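Local coordinates for protein condensin complex subunit 3 (Schizosaccharomyces pombe, PDB 5OQR) that serves as a regulatory subunit of condensin, the complex required to convert interphase chromatin into condensed, mitotic-like chromosomes, at residues I230-W233 / G234-R238; R176-V179 / L180-E184; I609-Y612 / F613-N616. All blocks are in the same frame, centred on the assembly; numbering follows the deposited sequence.

Interaction 1: residues I230-W233 / G234-R238; sequences ILKW and GLNDR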
loop_
_atom_site.group_PDB
_atom_site.type_symbol
_atom_site.label_atom_id
_atom_site.label_comp_id
_atom_site.label_asym_id
_atom_site.label_seq_id
_atom_site.Cartn_x
_atom_site.Cartn_y
_atom_site.Cartn_z
ATOM N N ILE A 230 0.696 -11.401 -6.369
ATOM C CA ILE A 230 1.738 -11.694 -5.387
ATOM C C ILE A 230 2.946 -10.795 -5.617
ATOM O O ILE A 230 3.372 -10.049 -4.728
ATOM C CB ILE A 230 2.130 -13.181 -5.448
ATOM C CG1 ILE A 230 0.966 -14.053 -4.979
ATOM C CG2 ILE A 230 3.370 -13.453 -4.595
ATOM C CD1 ILE A 230 1.164 -15.525 -5.232
ATOM N N LEU A 231 3.522 -10.864 -6.819
ATOM C CA LEU A 231 4.746 -10.123 -7.098
ATOM C C LEU A 231 4.524 -8.622 -6.982
ATOM O O LEU A 231 5.398 -7.894 -6.499
ATOM C CB LEU A 231 5.265 -10.484 -8.489
ATOM C CG LEU A 231 5.521 -11.971 -8.735
ATOM C CD1 LEU A 231 5.958 -12.193 -10.172
ATOM C CD2 LEU A 231 6.560 -12.511 -7.767
ATOM N N LYS A 232 3.360 -8.139 -7.416
ATOM C CA LYS A 232 3.071 -6.713 -7.310
ATOM C C LYS A 232 3.164 -6.249 -5.863
ATOM O O LYS A 232 3.768 -5.211 -5.569
ATOM C CB LYS A 232 1.685 -6.417 -7.882
ATOM C CG LYS A 232 1.382 -4.932 -8.023
ATOM C CD LYS A 232 -0.075 -4.679 -8.364
ATOM C CE LYS A 232 -0.985 -4.958 -7.178
ATOM N NZ LYS A 232 -2.402 -4.606 -7.460
ATOM N N TRP A 233 2.571 -7.008 -4.942
ATOM C CA TRP A 233 2.625 -6.642 -3.531
ATOM C C TRP A 233 4.021 -6.857 -2.960
ATOM O O TRP A 233 4.575 -5.974 -2.298
ATOM C CB TRP A 233 1.595 -7.454 -2.746
ATOM C CG TRP A 233 0.183 -6.984 -2.910
ATOM C CD1 TRP A 233 -0.232 -5.719 -3.205
ATOM C CD2 TRP A 233 -1.002 -7.776 -2.787
ATOM N NE1 TRP A 233 -1.601 -5.674 -3.271
ATOM C CE2 TRP A 233 -2.099 -6.924 -3.018
ATOM C CE3 TRP A 233 -1.244 -9.123 -2.502
ATOM C CZ2 TRP A 233 -3.416 -7.375 -2.975
ATOM C CZ3 TRP A 233 -2.551 -9.569 -2.459
ATOM C CH2 TRP A 233 -3.621 -8.698 -2.694
ATOM N N GLY A 234 4.607 -8.028 -3.213
ATOM C CA GLY A 234 5.881 -8.353 -2.594
ATOM C C GLY A 234 7.002 -7.429 -3.030
ATOM O O GLY A 234 7.725 -6.874 -2.202
ATOM N N LEU A 235 7.163 -7.254 -4.342
ATOM C CA LEU A 235 8.297 -6.502 -4.864
ATOM C C LEU A 235 8.163 -5.000 -4.659
ATOM O O LEU A 235 9.157 -4.283 -4.817
ATOM C CB LEU A 235 8.477 -6.807 -6.349
ATOM C CG LEU A 235 8.548 -8.293 -6.706
ATOM C CD1 LEU A 235 8.783 -8.449 -8.195
ATOM C CD2 LEU A 235 9.634 -9.003 -5.913
ATOM N N ASN A 236 6.973 -4.508 -4.319
ATOM C CA ASN A 236 6.759 -3.097 -4.030
ATOM C C ASN A 236 6.577 -2.833 -2.542
ATOM O O ASN A 236 6.247 -1.707 -2.159
ATOM C CB ASN A 236 5.541 -2.581 -4.800
ATOM C CG ASN A 236 5.833 -2.352 -6.267
ATOM O OD1 ASN A 236 6.806 -1.689 -6.619
ATOM N ND2 ASN A 236 4.994 -2.907 -7.131
ATOM N N ASP A 237 6.794 -3.835 -1.697
ATOM C CA ASP A 237 6.486 -3.695 -0.282
ATOM C C ASP A 237 7.353 -2.617 0.361
ATOM O O ASP A 237 8.497 -2.385 -0.031
ATOM C CB ASP A 237 6.685 -5.023 0.441
ATOM C CG ASP A 237 6.081 -5.022 1.829
ATOM O OD1 ASP A 237 6.787 -4.642 2.787
ATOM O OD2 ASP A 237 4.895 -5.391 1.961
ATOM N N ARG A 238 6.787 -1.962 1.376
ATOM C CA ARG A 238 7.468 -0.848 2.025
ATOM C C ARG A 238 8.600 -1.323 2.926
ATOM O O ARG A 238 9.566 -0.584 3.145
ATOM C CB ARG A 238 6.465 -0.030 2.837
ATOM C CG ARG A 238 5.255 0.439 2.046
ATOM C CD ARG A 238 5.569 1.674 1.224
ATOM N NE ARG A 238 4.441 2.064 0.384
ATOM C CZ ARG A 238 4.297 3.262 -0.176
ATOM N NH1 ARG A 238 5.209 4.206 0.017
ATOM N NH2 ARG A 238 3.235 3.519 -0.926
#
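Leu231 and Leu235, one turn apart at the end of helix 224-235, meet where CD1 of Leu235 comes to 4.1 Å from CB of Leu231. With CG beside its backbone N (chi1 -52°), Leu235 also lies close to the Leu231 carbonyl, and Leu235 N donates to Leu231 O at 2.9 Å. Nearby Gly234 N meets Ile230 O at 2.8 Å, almost straight at 171°. Gly234 is buried and adds no bulk, whereas Leu235 packs on Ala246 of helix 240-257 and on Leu280 of helix 275-288, and Leu231 on Trp254 and Leu269.

Asn236 is the loose, solvent side: exposed, it turns its amide back, so that ND2 donates to Lys232 O at 3.0 Å, in the carbonyl plane on a lone pair, though bent to 140°. A short amide suits this place because it can take over a carbonyl of the last turn. Trp233 and Lys232 face another protein chain, where Trp233 NE1 and Lys232 NZ each hydrogen-bond to an aromatic side chain. Asp237 N bonds back to Gly234 O, and its buried OD1 takes a salt bridge from Arg205 and a hydrogen bond from Asp239 N. This ends the first helix of HEAT repeat 5, before helix 240-257.

Interaction 2: residues R176-V179 / L180-E184; sequences RRSV and LLNIE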
loop_
_atom_site.group_PDB
_atom_site.type_symbol
_atom_site.label_atom_id
_atom_site.label_comp_id
_atom_site.label_asym_id
_atom_site.label_seq_id
_atom_site.Cartn_x
_atom_site.Cartn_y
_atom_site.Cartn_z
ATOM N N ARG A 176 -2.209 -14.383 14.457
ATOM C CA ARG A 176 -2.391 -14.546 13.019
ATOM C C ARG A 176 -1.223 -15.305 12.402
ATOM O O ARG A 176 -1.419 -16.218 11.592
ATOM C CB ARG A 176 -2.550 -13.179 12.353
ATOM C CG ARG A 176 -3.846 -12.471 12.694
ATOM C CD ARG A 176 -4.124 -11.322 11.736
ATOM N NE ARG A 176 -3.082 -10.300 11.768
ATOM C CZ ARG A 176 -2.954 -9.389 12.727
ATOM N NH1 ARG A 176 -1.977 -8.495 12.669
ATOM N NH2 ARG A 176 -3.791 -9.378 13.753
ATOM N N ARG A 177 0.004 -14.942 12.778
ATOM C CA ARG A 177 1.173 -15.610 12.214
ATOM C C ARG A 177 1.174 -17.095 12.549
ATOM O O ARG A 177 1.522 -17.929 11.705
ATOM C CB ARG A 177 2.454 -14.946 12.715
ATOM C CG ARG A 177 3.714 -15.641 12.228
ATOM C CD ARG A 177 4.927 -14.726 12.229
ATOM N NE ARG A 177 5.486 -14.527 13.565
ATOM C CZ ARG A 177 5.333 -13.438 14.312
ATOM N NH1 ARG A 177 4.628 -12.401 13.875
ATOM N NH2 ARG A 177 5.898 -13.379 15.512
ATOM N N SER A 178 0.793 -17.446 13.778
ATOM C CA SER A 178 0.733 -18.854 14.152
ATOM C C SER A 178 -0.279 -19.601 13.295
ATOM O O SER A 178 -0.009 -20.712 12.826
ATOM C CB SER A 178 0.388 -18.989 15.633
ATOM O OG SER A 178 0.470 -20.339 16.052
ATOM N N VAL A 179 -1.455 -19.006 13.081
ATOM C CA VAL A 179 -2.438 -19.609 12.186
ATOM C C VAL A 179 -1.882 -19.658 10.771
ATOM O O VAL A 179 -2.064 -20.642 10.042
ATOM C CB VAL A 179 -3.766 -18.830 12.234
ATOM C CG1 VAL A 179 -4.850 -19.602 11.510
ATOM C CG2 VAL A 179 -4.197 -18.545 13.668
ATOM N N LEU A 180 -1.191 -18.594 10.364
ATOM C CA LEU A 180 -0.640 -18.516 9.019
ATOM C C LEU A 180 0.410 -19.590 8.776
ATOM O O LEU A 180 0.617 -20.007 7.631
ATOM C CB LEU A 180 -0.047 -17.123 8.801
ATOM C CG LEU A 180 0.637 -16.800 7.474
ATOM C CD1 LEU A 180 -0.219 -17.206 6.287
ATOM C CD2 LEU A 180 0.951 -15.313 7.432
ATOM N N LEU A 181 1.072 -20.057 9.833
ATOM C CA LEU A 181 2.189 -20.982 9.695
ATOM C C LEU A 181 1.791 -22.447 9.820
ATOM O O LEU A 181 2.620 -23.318 9.532
ATOM C CB LEU A 181 3.259 -20.665 10.744
ATOM C CG LEU A 181 4.352 -19.686 10.315
ATOM C CD1 LEU A 181 5.143 -19.216 11.521
ATOM C CD2 LEU A 181 5.274 -20.335 9.296
ATOM N N ASN A 182 0.561 -22.747 10.237
ATOM C CA ASN A 182 0.147 -24.125 10.460
ATOM C C ASN A 182 -1.139 -24.511 9.748
ATOM O O ASN A 182 -1.511 -25.688 9.793
ATOM C CB ASN A 182 -0.026 -24.390 11.964
ATOM C CG ASN A 182 1.212 -24.038 12.762
ATOM O OD1 ASN A 182 2.065 -24.889 13.015
ATOM N ND2 ASN A 182 1.319 -22.776 13.158
ATOM N N ILE A 183 -1.823 -23.575 9.090
ATOM C CA ILE A 183 -3.057 -23.919 8.393
ATOM C C ILE A 183 -2.737 -24.687 7.114
ATOM O O ILE A 183 -1.649 -24.577 6.537
ATOM C CB ILE A 183 -3.881 -22.655 8.098
ATOM C CG1 ILE A 183 -5.212 -23.025 7.446
ATOM C CG2 ILE A 183 -3.098 -21.701 7.201
ATOM C CD1 ILE A 183 -6.268 -21.954 7.575
ATOM N N GLU A 184 -3.706 -25.483 6.666
ATOM C CA GLU A 184 -3.530 -26.252 5.443
ATOM C C GLU A 184 -3.505 -25.320 4.238
ATOM O O GLU A 184 -4.144 -24.265 4.223
ATOM C CB GLU A 184 -4.644 -27.292 5.284
ATOM C CG GLU A 184 -5.895 -26.809 4.543
ATOM C CD GLU A 184 -6.911 -27.913 4.335
ATOM O OE1 GLU A 184 -7.888 -27.985 5.115
ATOM O OE2 GLU A 184 -6.724 -28.716 3.394
#
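Asn182 folds its side-chain amide back near the C-terminal end of the helix, and ND2 donates to the carbonyl O of Ser178. The torsion chi1 of -54° lays CG beside the backbone N and brings the amide alongside the helix end; the separation in the model is shorter than a normal bond, so its exact length is doubtful. The backbone bonds around it change in character. Leu180 N still reaches Arg176 O at 2.7 Å, but Leu181 N is divided between weak bonds to Arg177 O and Ser178 O, and Ile183 N donates to Val179 O at 3.1 Å. Between the turns CD1 of Leu181 lies 3.9 Å from CG of Arg177, so the methylenes of a charged residue give the leucine an apolar neighbour.

In the next shell Asn182 lies against Ser146 and Arg147. Val179, compact and branched at CB, packs on Val142, Leu163 and Leu167, and Leu180 reaches Val208 and Val212 of helix 202-212. Beyond CG the Arg177 chain bends at chi3 (77°) and takes the guanidinium away from the leucine, where NH1 bonds to Asn204. Arg176 forms a salt bridge from NE to Asp199 and a hydrogen bond from NH2 to Asp170 O. With the amides of Leu181 and Asn182 held only weakly, the side-chain N-H of Asn182 probably supplements the weak backbone bond at Ser178 O.

Interaction 3: residues I609-Y612 / F613-N616; sequences IIQY and FEPN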
loop_
_atom_site.group_PDB
_atom_site.type_symbol
_atom_site.label_atom_id
_atom_site.label_comp_id
_atom_site.label_asym_id
_atom_site.label_seq_id
_atom_site.Cartn_x
_atom_site.Cartn_y
_atom_site.Cartn_z
ATOM N N ILE A 609 -11.463 17.554 3.998
ATOM C CA ILE A 609 -11.397 16.677 5.162
ATOM C C ILE A 609 -12.736 15.989 5.385
ATOM O O ILE A 609 -12.791 14.801 5.719
ATOM C CB ILE A 609 -10.946 17.478 6.399
ATOM C CG1 ILE A 609 -9.491 17.918 6.217
ATOM C CG2 ILE A 609 -11.108 16.653 7.681
ATOM C CD1 ILE A 609 -8.954 18.794 7.323
ATOM N N ILE A 610 -13.835 16.720 5.203
ATOM C CA ILE A 610 -15.156 16.133 5.410
ATOM C C ILE A 610 -15.379 14.985 4.435
ATOM O O ILE A 610 -15.694 13.858 4.834
ATOM C CB ILE A 610 -16.252 17.206 5.280
ATOM C CG1 ILE A 610 -16.144 18.201 6.437
ATOM C CG2 ILE A 610 -17.641 16.562 5.252
ATOM C CD1 ILE A 610 -17.156 19.326 6.398
ATOM N N GLN A 611 -15.223 15.257 3.138
ATOM C CA GLN A 611 -15.427 14.220 2.133
ATOM C C GLN A 611 -14.491 13.042 2.362
ATOM O O GLN A 611 -14.896 11.882 2.238
ATOM C CB GLN A 611 -15.215 14.803 0.738
ATOM C CG GLN A 611 -15.938 14.054 -0.358
ATOM C CD GLN A 611 -17.414 14.369 -0.390
ATOM O OE1 GLN A 611 -17.809 15.533 -0.402
ATOM N NE2 GLN A 611 -18.241 13.333 -0.394
ATOM N N TYR A 612 -13.231 13.322 2.700
ATOM C CA TYR A 612 -12.257 12.258 2.910
ATOM C C TYR A 612 -12.713 11.286 3.992
ATOM O O TYR A 612 -12.483 10.076 3.886
ATOM C CB TYR A 612 -10.903 12.869 3.269
ATOM C CG TYR A 612 -9.848 11.866 3.664
ATOM C CD1 TYR A 612 -9.338 10.965 2.741
ATOM C CD2 TYR A 612 -9.349 11.829 4.957
ATOM C CE1 TYR A 612 -8.368 10.048 3.097
ATOM C CE2 TYR A 612 -8.378 10.919 5.322
ATOM C CZ TYR A 612 -7.890 10.032 4.388
ATOM O OH TYR A 612 -6.924 9.123 4.747
ATOM N N PHE A 613 -13.360 11.791 5.038
ATOM C CA PHE A 613 -13.837 10.958 6.133
ATOM C C PHE A 613 -15.324 10.644 6.036
ATOM O O PHE A 613 -15.846 9.930 6.898
ATOM C CB PHE A 613 -13.554 11.638 7.478
ATOM C CG PHE A 613 -12.102 11.649 7.865
ATOM C CD1 PHE A 613 -11.422 10.468 8.094
ATOM C CD2 PHE A 613 -11.423 12.844 8.020
ATOM C CE1 PHE A 613 -10.090 10.476 8.455
ATOM C CE2 PHE A 613 -10.093 12.860 8.383
ATOM C CZ PHE A 613 -9.426 11.672 8.602
ATOM N N GLU A 614 -16.013 11.148 5.020
ATOM C CA GLU A 614 -17.456 10.987 4.960
ATOM C C GLU A 614 -17.818 9.534 4.649
ATOM O O GLU A 614 -17.147 8.886 3.842
ATOM C CB GLU A 614 -18.053 11.909 3.898
ATOM C CG GLU A 614 -19.568 11.862 3.837
ATOM C CD GLU A 614 -20.160 13.051 3.117
ATOM O OE1 GLU A 614 -21.364 13.318 3.318
ATOM O OE2 GLU A 614 -19.424 13.722 2.364
ATOM N N PRO A 615 -18.870 8.992 5.273
ATOM C CA PRO A 615 -19.239 7.597 4.984
ATOM C C PRO A 615 -19.708 7.367 3.558
ATOM O O PRO A 615 -19.439 6.295 3.003
ATOM C CB PRO A 615 -20.356 7.311 5.998
ATOM C CG PRO A 615 -20.851 8.651 6.420
ATOM C CD PRO A 615 -19.655 9.534 6.397
ATOM N N ASN A 616 -20.404 8.324 2.943
ATOM C CA ASN A 616 -20.919 8.101 1.596
ATOM C C ASN A 616 -19.802 7.917 0.576
ATOM O O ASN A 616 -20.064 7.446 -0.536
ATOM C CB ASN A 616 -21.829 9.258 1.171
ATOM C CG ASN A 616 -21.071 10.553 0.926
ATOM O OD1 ASN A 616 -19.843 10.597 0.984
ATOM N ND2 ASN A 616 -21.810 11.616 0.639
#
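Ile609 meets Phe613 one turn on, its CG2 methyl lying in the plane of the phenyl ring at its edge, 3.8 Å from CD2. The two side chains run the same way, and Ile609 O accepts Phe613 N at 3.1 Å. A branched aliphatic residue suits this buried place because it also meets Ile648, Met679 and Phe631 of three other helices. Ile610 turns its CB away from the turn, and its side chain touches Ser655, while its carbonyl O receives a weak second bond from Phe613 N.

At Gln611 the chemistry becomes polar. Gln611 O accepts Glu614 N at 3.1 Å, the donor standing above the carbonyl plane, as the chain leaves the helix at Glu614. Its side chain, bent at chi2 (77°), swings toward the loop and puts NE2 3.0 Å from Glu614 OE2. The angle there is too poor for a hydrogen bond, and NE2 hydrogen-bonds instead with Thr617 OG1. Gln611 is long enough to reach forward past the helix end.

Tyr612 turns an edge to Phe613. Its CD2 stands over the centre of the phenyl ring, the centroids 4.7 Å apart and the planes at 66°, which makes a T-shaped pair. Beyond it Arg624 packs on the tyrosine in a cation-pi contact, and Phe631 and Trp682 lie close by. An edge-to-face meeting sets the slightly positive ring hydrogens of Tyr612 against the electron-rich face of Phe613, so the pair gains a modest electrostatic term on top of dispersion, while the polar side of the turn is left to amide and carboxylate groups.

Overall arrangement
Each of the three contacts closes the last turn of a helix, and they succeed one another along the chain without touching: centres of interactions 1 and 2 lie about 21 Å apart, those of 2 and 3 about 36 Å. Interactions 1 and 2 are largely buried and sit in HEAT repeats 5 and 4, and helix 202-212 borders both. In each an asparagine amide donates to a carbonyl four residues back. Interaction 1 hydrogen-bonds to another protein chain through Trp233 and Lys232, while in interaction 2 Arg176 packs on an apolar side chain of it. Interaction 3, partly buried in the C-terminal region and untouched by other chains of the assembly, relies instead on an aromatic pair.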